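PDB 2IMQ: nitrophorin Cim l NP from Cimex lectularius, which delivers nitric oxide carried on its heme b to the victim during feeding, causing vasodilation. Local coordinates for residues A[11-15]-A[242-246]; A[38-44]-A[85-91]; A[215-220]-A[257-262]. All coordinates share one frame; numbering follows the deposited sequence.

Contact 1 (A[11-15]-A[242-246]); sequences TVSWN and TDRAL
Asp243 reaches across from strand 243-246 and sets its carboxylate between the Ser13 hydroxyl and the backbone N-H of Asn15. Ser13 OG donates to Asp243 OD1 at 2.7 Å, meeting that oxygen on its anti side and 26° out of the carboxylate plane, while Asn15 N donates to Asp243 OD2 at 2.9 Å through the syn lone pair. The two donors should fix the rotation of this buried group. Ser13 OG, held between its backbone N and carbonyl carbon (chi1 78°), also meets a water, which donates to it at 2.6 Å and, weakly, to Arg244 O at 2.7 Å. Van der Waals contacts add little to these polar bonds: Thr11 OG1 lies 4.1 Å from Ala245 CB, and Asp243 OD2 sits at the edge of the Trp14 indole, near its plane. Trp14 CB points away from 242-246 and its ring touches the heme, NE1 being hydrogen-bonded to His271 O. The two strands belong to different sheets of the DNase I-like beta-sandwich; the axes of the short segments approach to 6.7 Å, their directions 151° apart. Strand 274-281 packs against Thr11, Asp243 and Ala245, and Ile169 of strand 165-169 against Thr11 and Ala245.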
loop_
_atom_site.group_PDB
_atom_site.type_symbol
_atom_site.label_atom_id
_atom_site.label_comp_id
_atom_site.label_asym_id
_atom_site.label_seq_id
_atom_site.Cartn_x
_atom_site.Cartn_y
_atom_site.Cartn_z
ATOM N N THR A 11 -1.660 -2.294 -7.158
ATOM C CA THR A 11 -0.993 -1.598 -6.076
ATOM C C THR A 11 0.106 -2.446 -5.515
ATOM O O THR A 11 -0.021 -3.676 -5.437
ATOM C CB THR A 11 -1.998 -1.236 -4.941
ATOM O OG1 THR A 11 -2.515 -2.413 -4.312
ATOM C CG2 THR A 11 -3.173 -0.437 -5.485
ATOM N N VAL A 12 1.184 -1.808 -5.101
ATOM C CA VAL A 12 2.201 -2.490 -4.353
ATOM C C VAL A 12 2.661 -1.647 -3.213
ATOM O O VAL A 12 2.862 -0.439 -3.383
ATOM C CB VAL A 12 3.379 -2.961 -5.277
ATOM C CG1 VAL A 12 4.129 -1.792 -5.896
ATOM C CG2 VAL A 12 4.337 -3.855 -4.549
ATOM N N SER A 13 2.844 -2.264 -2.063
ATOM C CA SER A 13 3.493 -1.550 -1.024
ATOM C C SER A 13 4.577 -2.396 -0.375
ATOM O O SER A 13 4.534 -3.665 -0.389
ATOM C CB SER A 13 2.531 -1.050 -0.005
ATOM O OG SER A 13 2.114 -2.050 0.894
ATOM N N TRP A 14 5.528 -1.695 0.211
ATOM C CA TRP A 14 6.671 -2.352 0.814
ATOM C C TRP A 14 7.202 -1.495 1.920
ATOM O O TRP A 14 7.578 -0.340 1.721
ATOM C CB TRP A 14 7.724 -2.523 -0.247
ATOM C CG TRP A 14 8.842 -3.425 0.074
ATOM C CD1 TRP A 14 9.030 -4.207 1.182
ATOM C CD2 TRP A 14 9.874 -3.753 -0.831
ATOM N NE1 TRP A 14 10.192 -4.934 1.033
ATOM C CE2 TRP A 14 10.724 -4.667 -0.201
ATOM C CE3 TRP A 14 10.184 -3.334 -2.127
ATOM C CZ2 TRP A 14 11.840 -5.178 -0.836
ATOM C CZ3 TRP A 14 11.289 -3.830 -2.724
ATOM C CH2 TRP A 14 12.086 -4.745 -2.100
ATOM N N ASN A 15 7.274 -2.064 3.101
ATOM C CA ASN A 15 8.030 -1.459 4.193
ATOM C C ASN A 15 9.474 -1.851 3.942
ATOM O O ASN A 15 9.972 -2.934 4.337
ATOM C CB ASN A 15 7.501 -1.938 5.546
ATOM C CG ASN A 15 8.118 -1.175 6.674
ATOM O OD1 ASN A 15 9.193 -0.654 6.487
ATOM N ND2 ASN A 15 7.450 -1.071 7.835
ATOM N N THR A 242 2.267 -7.128 7.512
ATOM C CA THR A 242 2.633 -5.723 7.680
ATOM C C THR A 242 2.084 -4.854 6.556
ATOM O O THR A 242 1.128 -4.091 6.748
ATOM C CB THR A 242 4.102 -5.604 7.910
ATOM O OG1 THR A 242 4.786 -6.207 6.832
ATOM C CG2 THR A 242 4.482 -6.321 9.154
ATOM N N ASP A 243 2.566 -5.067 5.352
ATOM C CA ASP A 243 2.002 -4.373 4.160
ATOM C C ASP A 243 0.619 -4.920 3.841
ATOM O O ASP A 243 0.451 -6.137 3.736
ATOM C CB ASP A 243 2.928 -4.561 2.975
ATOM C CG ASP A 243 4.152 -3.673 3.112
ATOM O OD1 ASP A 243 4.001 -2.437 2.819
ATOM O OD2 ASP A 243 5.271 -4.063 3.541
ATOM N N ARG A 244 -0.356 -4.040 3.658
ATOM C CA ARG A 244 -1.714 -4.391 3.414
ATOM C C ARG A 244 -2.246 -3.532 2.303
ATOM O O ARG A 244 -1.782 -2.427 2.057
ATOM C CB ARG A 244 -2.611 -4.183 4.672
ATOM C CG ARG A 244 -2.012 -4.695 5.965
ATOM C CD ARG A 244 -1.886 -6.208 6.084
ATOM N NE ARG A 244 -3.118 -6.846 6.464
ATOM C CZ ARG A 244 -3.475 -7.116 7.707
ATOM N NH1 ARG A 244 -2.669 -6.833 8.734
ATOM N NH2 ARG A 244 -4.674 -7.652 7.932
ATOM N N ALA A 245 -3.283 -4.049 1.652
ATOM C CA ALA A 245 -4.102 -3.264 0.706
ATOM C C ALA A 245 -5.540 -3.344 1.100
ATOM O O ALA A 245 -6.093 -4.440 1.242
ATOM C CB ALA A 245 -3.938 -3.813 -0.724
ATOM N N LEU A 246 -6.144 -2.186 1.286
ATOM C CA LEU A 246 -7.551 -2.074 1.628
ATOM C C LEU A 246 -8.221 -1.292 0.509
ATOM O O LEU A 246 -7.636 -0.423 -0.136
ATOM C CB LEU A 246 -7.754 -1.291 2.923
ATOM C CG LEU A 246 -7.033 -1.802 4.117
ATOM C CD1 LEU A 246 -7.336 -0.891 5.306
ATOM C CD2 LEU A 246 -7.348 -3.268 4.405
HETATM O O HOH W 1 -0.160 -2.945 -0.074
#

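Contact 2 (A[38-44]-A[85-91]); sequences DVIAVAV and GLTVYCL. With HEM (protoporphyrin IX containing Fe), chain B.
Seven backbone hydrogen bonds join 38-44 to 85-91 as antiparallel strands, from Leu91 N to Asp38 O at one end to Gly85 N and Val44 O at the other. The straightest runs from Tyr89 N to Ile40 O, 2.7 Å long with 173° at the hydrogen. Side-chain packing is tight at Val44, whose CG2 lies against the bare backbone of Gly85, 3.9 Å from its CA; the other branch, Val44 CG1, is 3.6 Å from heme CMB. Tyr89 CG stands anti to the carbonyl carbon (chi1 -60°), a turn that carries the phenol to the propionate: Tyr89 OH donates to heme O2A at 2.6 Å, in the ring plane. Thr87 OG1, hydrogen-bonded to Asn78 and to a water that also donates to Val42 O, lies 3.5 Å from heme CAA. Val44, Thr87 and Tyr89 thus share one face of a sheet of the DNase I-like sandwich, where they form part of the heme pocket. The other end is partly exposed: there Leu91 CD1 passes Asp38 OD1, which is hydrogen-bonded to His94. Helix 57-70 covers Ile40 and Tyr89; strand 127-135 of the other sheet backs Val39, Ala41, Ala43 and Leu86, while strands 6-17 and 73-80 flank the pair.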
loop_
_atom_site.group_PDB
_atom_site.type_symbol
_atom_site.label_atom_id
_atom_site.label_comp_id
_atom_site.label_asym_id
_atom_site.label_seq_id
_atom_site.Cartn_x
_atom_site.Cartn_y
_atom_site.Cartn_z
ATOM N N ASP A 38 -4.512 -0.318 -15.924
ATOM C CA ASP A 38 -4.750 1.089 -16.198
ATOM C C ASP A 38 -4.101 2.052 -15.235
ATOM O O ASP A 38 -3.627 3.114 -15.629
ATOM C CB ASP A 38 -6.250 1.317 -16.282
ATOM C CG ASP A 38 -6.882 0.470 -17.333
ATOM O OD1 ASP A 38 -6.584 0.710 -18.546
ATOM O OD2 ASP A 38 -7.598 -0.518 -17.042
ATOM N N VAL A 39 -4.062 1.663 -13.952
ATOM C CA VAL A 39 -3.506 2.490 -12.893
ATOM C C VAL A 39 -2.550 1.633 -12.065
ATOM O O VAL A 39 -2.844 0.462 -11.803
ATOM C CB VAL A 39 -4.643 3.026 -11.972
ATOM C CG1 VAL A 39 -4.053 3.801 -10.831
ATOM C CG2 VAL A 39 -5.624 3.792 -12.845
ATOM N N ILE A 40 -1.424 2.220 -11.714
ATOM C CA ILE A 40 -0.481 1.556 -10.789
ATOM C C ILE A 40 -0.108 2.502 -9.678
ATOM O O ILE A 40 0.211 3.679 -9.916
ATOM C CB ILE A 40 0.827 1.179 -11.544
ATOM C CG1 ILE A 40 0.579 0.194 -12.687
ATOM C CG2 ILE A 40 1.820 0.563 -10.615
ATOM C CD1 ILE A 40 1.806 -0.014 -13.599
ATOM N N ALA A 41 -0.168 2.018 -8.435
ATOM C CA ALA A 41 0.238 2.811 -7.296
ATOM C C ALA A 41 1.324 2.049 -6.527
ATOM O O ALA A 41 1.195 0.829 -6.348
ATOM C CB ALA A 41 -0.910 3.108 -6.406
ATOM N N VAL A 42 2.352 2.769 -6.137
ATOM C CA VAL A 42 3.494 2.244 -5.392
ATOM C C VAL A 42 3.689 2.998 -4.094
ATOM O O VAL A 42 3.877 4.207 -4.121
ATOM C CB VAL A 42 4.798 2.391 -6.236
ATOM C CG1 VAL A 42 5.990 1.791 -5.492
ATOM C CG2 VAL A 42 4.586 1.722 -7.638
ATOM N N ALA A 43 3.658 2.311 -2.970
ATOM C CA ALA A 43 3.816 2.955 -1.677
ATOM C C ALA A 43 4.996 2.278 -0.976
ATOM O O ALA A 43 5.122 1.043 -0.930
ATOM C CB ALA A 43 2.570 2.829 -0.805
ATOM N N VAL A 44 5.828 3.088 -0.386
ATOM C CA VAL A 44 6.926 2.592 0.432
ATOM C C VAL A 44 6.955 3.291 1.775
ATOM O O VAL A 44 6.485 4.421 1.925
ATOM C CB VAL A 44 8.295 2.741 -0.218
ATOM C CG1 VAL A 44 8.419 1.838 -1.318
ATOM C CG2 VAL A 44 8.562 4.142 -0.656
ATOM N N GLY A 85 6.678 7.185 0.827
ATOM C CA GLY A 85 6.688 7.538 -0.580
ATOM C C GLY A 85 5.413 6.969 -1.211
ATOM O O GLY A 85 5.028 5.814 -0.946
ATOM N N LEU A 86 4.744 7.763 -2.052
ATOM C CA LEU A 86 3.595 7.285 -2.791
ATOM C C LEU A 86 3.690 7.820 -4.210
ATOM O O LEU A 86 3.828 9.026 -4.415
ATOM C CB LEU A 86 2.280 7.797 -2.200
ATOM C CG LEU A 86 0.964 7.393 -2.868
ATOM C CD1 LEU A 86 0.745 5.865 -2.866
ATOM C CD2 LEU A 86 -0.180 8.134 -2.219
ATOM N N THR A 87 3.565 6.910 -5.171
ATOM C CA THR A 87 3.585 7.267 -6.589
ATOM C C THR A 87 2.356 6.656 -7.227
ATOM O O THR A 87 2.065 5.480 -7.006
ATOM C CB THR A 87 4.863 6.761 -7.245
ATOM O OG1 THR A 87 5.998 7.220 -6.507
ATOM C CG2 THR A 87 4.974 7.311 -8.665
ATOM N N VAL A 88 1.691 7.423 -8.119
ATOM C CA VAL A 88 0.568 6.931 -8.869
ATOM C C VAL A 88 0.842 7.147 -10.360
ATOM O O VAL A 88 1.191 8.265 -10.739
ATOM C CB VAL A 88 -0.755 7.617 -8.443
ATOM C CG1 VAL A 88 -1.883 7.028 -9.189
ATOM C CG2 VAL A 88 -0.977 7.422 -6.929
ATOM N N TYR A 89 0.658 6.094 -11.137
ATOM C CA TYR A 89 0.789 6.124 -12.588
ATOM C C TYR A 89 -0.547 5.757 -13.196
ATOM O O TYR A 89 -1.311 4.945 -12.665
ATOM C CB TYR A 89 1.814 5.073 -13.052
ATOM C CG TYR A 89 3.176 5.224 -12.519
ATOM C CD1 TYR A 89 3.560 4.535 -11.393
ATOM C CD2 TYR A 89 4.108 6.040 -13.122
ATOM C CE1 TYR A 89 4.841 4.647 -10.894
ATOM C CE2 TYR A 89 5.391 6.150 -12.632
ATOM C CZ TYR A 89 5.771 5.435 -11.497
ATOM O OH TYR A 89 7.023 5.575 -10.965
ATOM N N CYS A 90 -0.826 6.347 -14.380
ATOM C CA CYS A 90 -2.015 5.981 -15.100
ATOM C C CYS A 90 -1.697 5.957 -16.574
ATOM O O CYS A 90 -0.888 6.750 -17.022
ATOM C CB CYS A 90 -3.129 6.987 -14.819
ATOM S SG CYS A 90 -4.773 6.675 -15.599
ATOM N N LEU A 91 -2.308 5.048 -17.306
ATOM C CA LEU A 91 -2.105 5.055 -18.778
ATOM C C LEU A 91 -2.520 6.403 -19.322
ATOM O O LEU A 91 -3.607 6.908 -19.016
ATOM C CB LEU A 91 -2.858 3.920 -19.441
ATOM C CG LEU A 91 -2.321 2.493 -19.247
ATOM C CD1 LEU A 91 -3.253 1.507 -19.837
ATOM C CD2 LEU A 91 -0.922 2.312 -19.754
HETATM C CHA HEM B . 11.182 8.420 -6.253
HETATM C CHB HEM B . 10.090 3.780 -5.368
HETATM C CHC HEM B . 13.567 3.607 -2.044
HETATM C CHD HEM B . 14.484 8.248 -2.638
HETATM C C1A HEM B . 10.594 7.192 -6.347
HETATM C C2A HEM B . 9.553 6.802 -7.268
HETATM C C3A HEM B . 9.243 5.513 -6.977
HETATM C C4A HEM B . 10.090 5.063 -5.910
HETATM C CMA HEM B . 8.220 4.660 -7.705
HETATM C CAA HEM B . 8.906 7.660 -8.379
HETATM C CBA HEM B . 9.710 7.271 -9.650
HETATM C CGA HEM B . 9.269 8.084 -10.857
HETATM O O1A HEM B . 9.687 9.235 -10.974
HETATM O O2A HEM B . 8.550 7.557 -11.742
HETATM C C1B HEM B . 10.949 3.344 -4.409
HETATM C C2B HEM B . 10.994 1.998 -3.890
HETATM C C3B HEM B . 11.953 1.931 -2.974
HETATM C C4B HEM B . 12.559 3.236 -2.894
HETATM C CMB HEM B . 10.027 1.010 -4.438
HETATM C CAB HEM B . 12.390 0.752 -2.120
HETATM C CBB HEM B . 12.115 -0.508 -2.484
HETATM C C1C HEM B . 14.183 4.817 -1.903
HETATM C C2C HEM B . 15.208 5.171 -0.954
HETATM C C3C HEM B . 15.496 6.449 -1.181
HETATM C C4C HEM B . 14.586 6.966 -2.154
HETATM C CMC HEM B . 15.974 4.218 -0.031
HETATM C CAC HEM B . 16.548 7.281 -0.461
HETATM C CBC HEM B . 16.516 7.475 0.856
HETATM C C1D HEM B . 13.642 8.713 -3.624
HETATM C C2D HEM B . 13.552 10.099 -4.013
HETATM C C3D HEM B . 12.570 10.148 -5.138
HETATM C C4D HEM B . 12.112 8.797 -5.328
HETATM C CMD HEM B . 14.341 11.274 -3.432
HETATM C CAD HEM B . 12.160 11.446 -5.855
HETATM C CBD HEM B . 13.376 11.883 -6.656
HETATM C CGD HEM B . 12.997 12.932 -7.654
HETATM O O1D HEM B . 13.931 13.392 -8.386
HETATM O O2D HEM B . 11.782 13.286 -7.694
HETATM N NA HEM B . 10.926 6.113 -5.534
HETATM N NB HEM B . 11.900 4.084 -3.764
HETATM N NC HEM B . 13.810 5.935 -2.588
HETATM N ND HEM B . 12.757 7.986 -4.411
HETATM FE FE HEM B . 12.456 6.001 -4.168
HETATM O O HOH W 2 6.488 5.478 -4.453
#

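Contact 3 (A[215-220]-A[257-262]); sequences EPQVTF and PLSYNS
Tyr260 is enclosed by the loop 215-220 on both ring faces and at its edge. Its CG lies anti to the backbone N (chi1 -173°), which carries the ring to the loop. Tyr260 OH donates to Glu215 OE2 at 2.6 Å, on the anti lone pair, with carboxylate and ring planes 63° apart, and receives a hydrogen bond from Ala245 N. The same carboxylate oxygen also pairs with Arg244. Pro216 CD makes a CH-pi contact over one ring face, 4.1 Å from the Tyr260 centroid; on the opposite face Phe220 presents its edge in a T-shaped pair, centroids 5.2 Å apart and planes at 81°. Phe220 rests one face on Ser262 N and the other on Val218 CG1 of its own loop, which probably helps to hold its tilt. Apolar contacts add Val218 CG2 to Tyr260 CE2 at 3.6 Å and Pro216 CB to Pro257 CB at 3.9 Å. A water links the two backbones, donating to Gln217 O and Tyr260 O and accepting from Thr219 N. The loop thereby covers strand 255-262, outermost in its sheet. Strand 274-281 lies beside Tyr260, helix 192-196 meets Val218, and Tyr247 of strand 243-248 touches both prolines.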
loop_
_atom_site.group_PDB
_atom_site.type_symbol
_atom_site.label_atom_id
_atom_site.label_comp_id
_atom_site.label_asym_id
_atom_site.label_seq_id
_atom_site.Cartn_x
_atom_site.Cartn_y
_atom_site.Cartn_z
ATOM N N GLU A 215 -10.282 -5.738 3.080
ATOM C CA GLU A 215 -9.047 -6.318 2.614
ATOM C C GLU A 215 -9.381 -7.561 1.760
ATOM O O GLU A 215 -10.247 -8.345 2.109
ATOM C CB GLU A 215 -8.196 -6.766 3.801
ATOM C CG GLU A 215 -6.813 -7.205 3.394
ATOM C CD GLU A 215 -5.890 -7.535 4.536
ATOM O OE1 GLU A 215 -6.380 -7.753 5.686
ATOM O OE2 GLU A 215 -4.639 -7.539 4.307
ATOM N N PRO A 216 -8.732 -7.728 0.624
ATOM C CA PRO A 216 -8.929 -8.988 -0.103
ATOM C C PRO A 216 -8.553 -10.174 0.778
ATOM O O PRO A 216 -7.792 -10.034 1.750
ATOM C CB PRO A 216 -7.943 -8.877 -1.247
ATOM C CG PRO A 216 -7.741 -7.447 -1.441
ATOM C CD PRO A 216 -7.688 -6.885 0.020
ATOM N N GLN A 217 -9.105 -11.354 0.463
ATOM C CA GLN A 217 -8.705 -12.552 1.213
ATOM C C GLN A 217 -7.197 -12.797 1.158
ATOM O O GLN A 217 -6.570 -12.757 0.125
ATOM C CB GLN A 217 -9.396 -13.813 0.674
ATOM C CG GLN A 217 -8.946 -15.075 1.386
ATOM C CD GLN A 217 -9.525 -16.384 0.912
ATOM O OE1 GLN A 217 -9.412 -17.388 1.657
ATOM N NE2 GLN A 217 -10.113 -16.415 -0.301
ATOM N N VAL A 218 -6.649 -13.036 2.334
ATOM C CA VAL A 218 -5.238 -13.316 2.489
ATOM C C VAL A 218 -5.035 -14.824 2.479
ATOM O O VAL A 218 -5.580 -15.522 3.289
ATOM C CB VAL A 218 -4.714 -12.760 3.831
ATOM C CG1 VAL A 218 -3.306 -13.161 4.072
ATOM C CG2 VAL A 218 -4.840 -11.220 3.834
ATOM N N THR A 219 -4.197 -15.289 1.570
ATOM C CA THR A 219 -3.822 -16.702 1.485
ATOM C C THR A 219 -2.346 -16.945 1.655
ATOM O O THR A 219 -1.929 -18.096 1.585
ATOM C CB THR A 219 -4.279 -17.299 0.134
ATOM O OG1 THR A 219 -3.568 -16.668 -0.925
ATOM C CG2 THR A 219 -5.686 -17.020 -0.090
ATOM N N PHE A 220 -1.554 -15.896 1.807
ATOM C CA PHE A 220 -0.141 -15.963 1.924
ATOM C C PHE A 220 0.251 -15.849 3.386
ATOM O O PHE A 220 -0.426 -15.260 4.229
ATOM C CB PHE A 220 0.530 -14.883 1.074
ATOM C CG PHE A 220 -0.006 -13.469 1.263
ATOM C CD1 PHE A 220 0.614 -12.578 2.108
ATOM C CD2 PHE A 220 -1.089 -13.034 0.534
ATOM C CE1 PHE A 220 0.133 -11.286 2.243
ATOM C CE2 PHE A 220 -1.571 -11.774 0.674
ATOM C CZ PHE A 220 -0.929 -10.891 1.531
ATOM N N PRO A 257 -11.195 -7.521 -6.157
ATOM C CA PRO A 257 -9.842 -8.001 -6.160
ATOM C C PRO A 257 -9.701 -9.225 -7.081
ATOM O O PRO A 257 -10.516 -10.141 -7.059
ATOM C CB PRO A 257 -9.581 -8.416 -4.703
ATOM C CG PRO A 257 -10.720 -7.952 -3.970
ATOM C CD PRO A 257 -11.827 -7.613 -4.830
ATOM N N LEU A 258 -8.650 -9.229 -7.872
ATOM C CA LEU A 258 -8.273 -10.350 -8.714
ATOM C C LEU A 258 -7.246 -11.239 -8.090
ATOM O O LEU A 258 -7.305 -12.465 -8.231
ATOM C CB LEU A 258 -7.752 -9.822 -10.073
ATOM C CG LEU A 258 -8.668 -8.799 -10.744
ATOM C CD1 LEU A 258 -8.052 -8.177 -11.965
ATOM C CD2 LEU A 258 -10.044 -9.430 -11.036
ATOM N N SER A 259 -6.296 -10.624 -7.387
ATOM C CA SER A 259 -5.283 -11.362 -6.673
ATOM C C SER A 259 -4.681 -10.449 -5.617
ATOM O O SER A 259 -4.758 -9.212 -5.713
ATOM C CB SER A 259 -4.233 -11.902 -7.597
ATOM O OG SER A 259 -3.484 -10.878 -8.177
ATOM N N TYR A 260 -4.065 -11.067 -4.632
ATOM C CA TYR A 260 -3.458 -10.398 -3.476
ATOM C C TYR A 260 -2.393 -11.338 -2.992
ATOM O O TYR A 260 -2.696 -12.441 -2.584
ATOM C CB TYR A 260 -4.535 -10.161 -2.430
ATOM C CG TYR A 260 -4.174 -9.348 -1.222
ATOM C CD1 TYR A 260 -3.344 -8.201 -1.309
ATOM C CD2 TYR A 260 -4.701 -9.657 0.021
ATOM C CE1 TYR A 260 -3.095 -7.416 -0.205
ATOM C CE2 TYR A 260 -4.456 -8.843 1.126
ATOM C CZ TYR A 260 -3.645 -7.733 1.019
ATOM O OH TYR A 260 -3.389 -6.992 2.128
ATOM N N ASN A 261 -1.153 -10.955 -3.136
ATOM C CA ASN A 261 -0.045 -11.809 -2.818
ATOM C C ASN A 261 1.152 -11.052 -2.336
ATOM O O ASN A 261 1.460 -9.987 -2.851
ATOM C CB ASN A 261 0.431 -12.554 -4.091
ATOM C CG ASN A 261 -0.605 -13.454 -4.716
ATOM O OD1 ASN A 261 -0.714 -14.621 -4.369
ATOM N ND2 ASN A 261 -1.320 -12.950 -5.692
ATOM N N SER A 262 1.899 -11.636 -1.407
ATOM C CA SER A 262 3.237 -11.198 -1.133
ATOM C C SER A 262 4.149 -11.682 -2.270
ATOM O O SER A 262 3.905 -12.696 -2.889
ATOM C CB SER A 262 3.743 -11.759 0.180
ATOM O OG SER A 262 3.669 -13.173 0.167
HETATM O O HOH W 3 -4.189 -13.746 -0.852
#

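How the contacts relate
Contact 2 pairs two strands of one sheet, contact 1 joins that sheet to its partner in the sandwich, and contact 3 closes over the outer strand 255-262. Contacts 1 and 2 share a backbone seam, with Val12 N 2.9 Å from Ala41 O and Val12 O 2.9 Å from Ala43 N, both probable hydrogen bonds. Contacts 1 and 3 meet through a salt bridge, Arg244 NE to Glu215 OE2 at 2.7 Å. Contacts 2 and 3 do not touch, their centres about 18 Å apart. The Trp14 side chain comes within about 3 Å of the heme, whose pocket Val44, Thr87 and Tyr89 also line; Cys60 is the proximal iron ligand. Contact 3 lies away from that site.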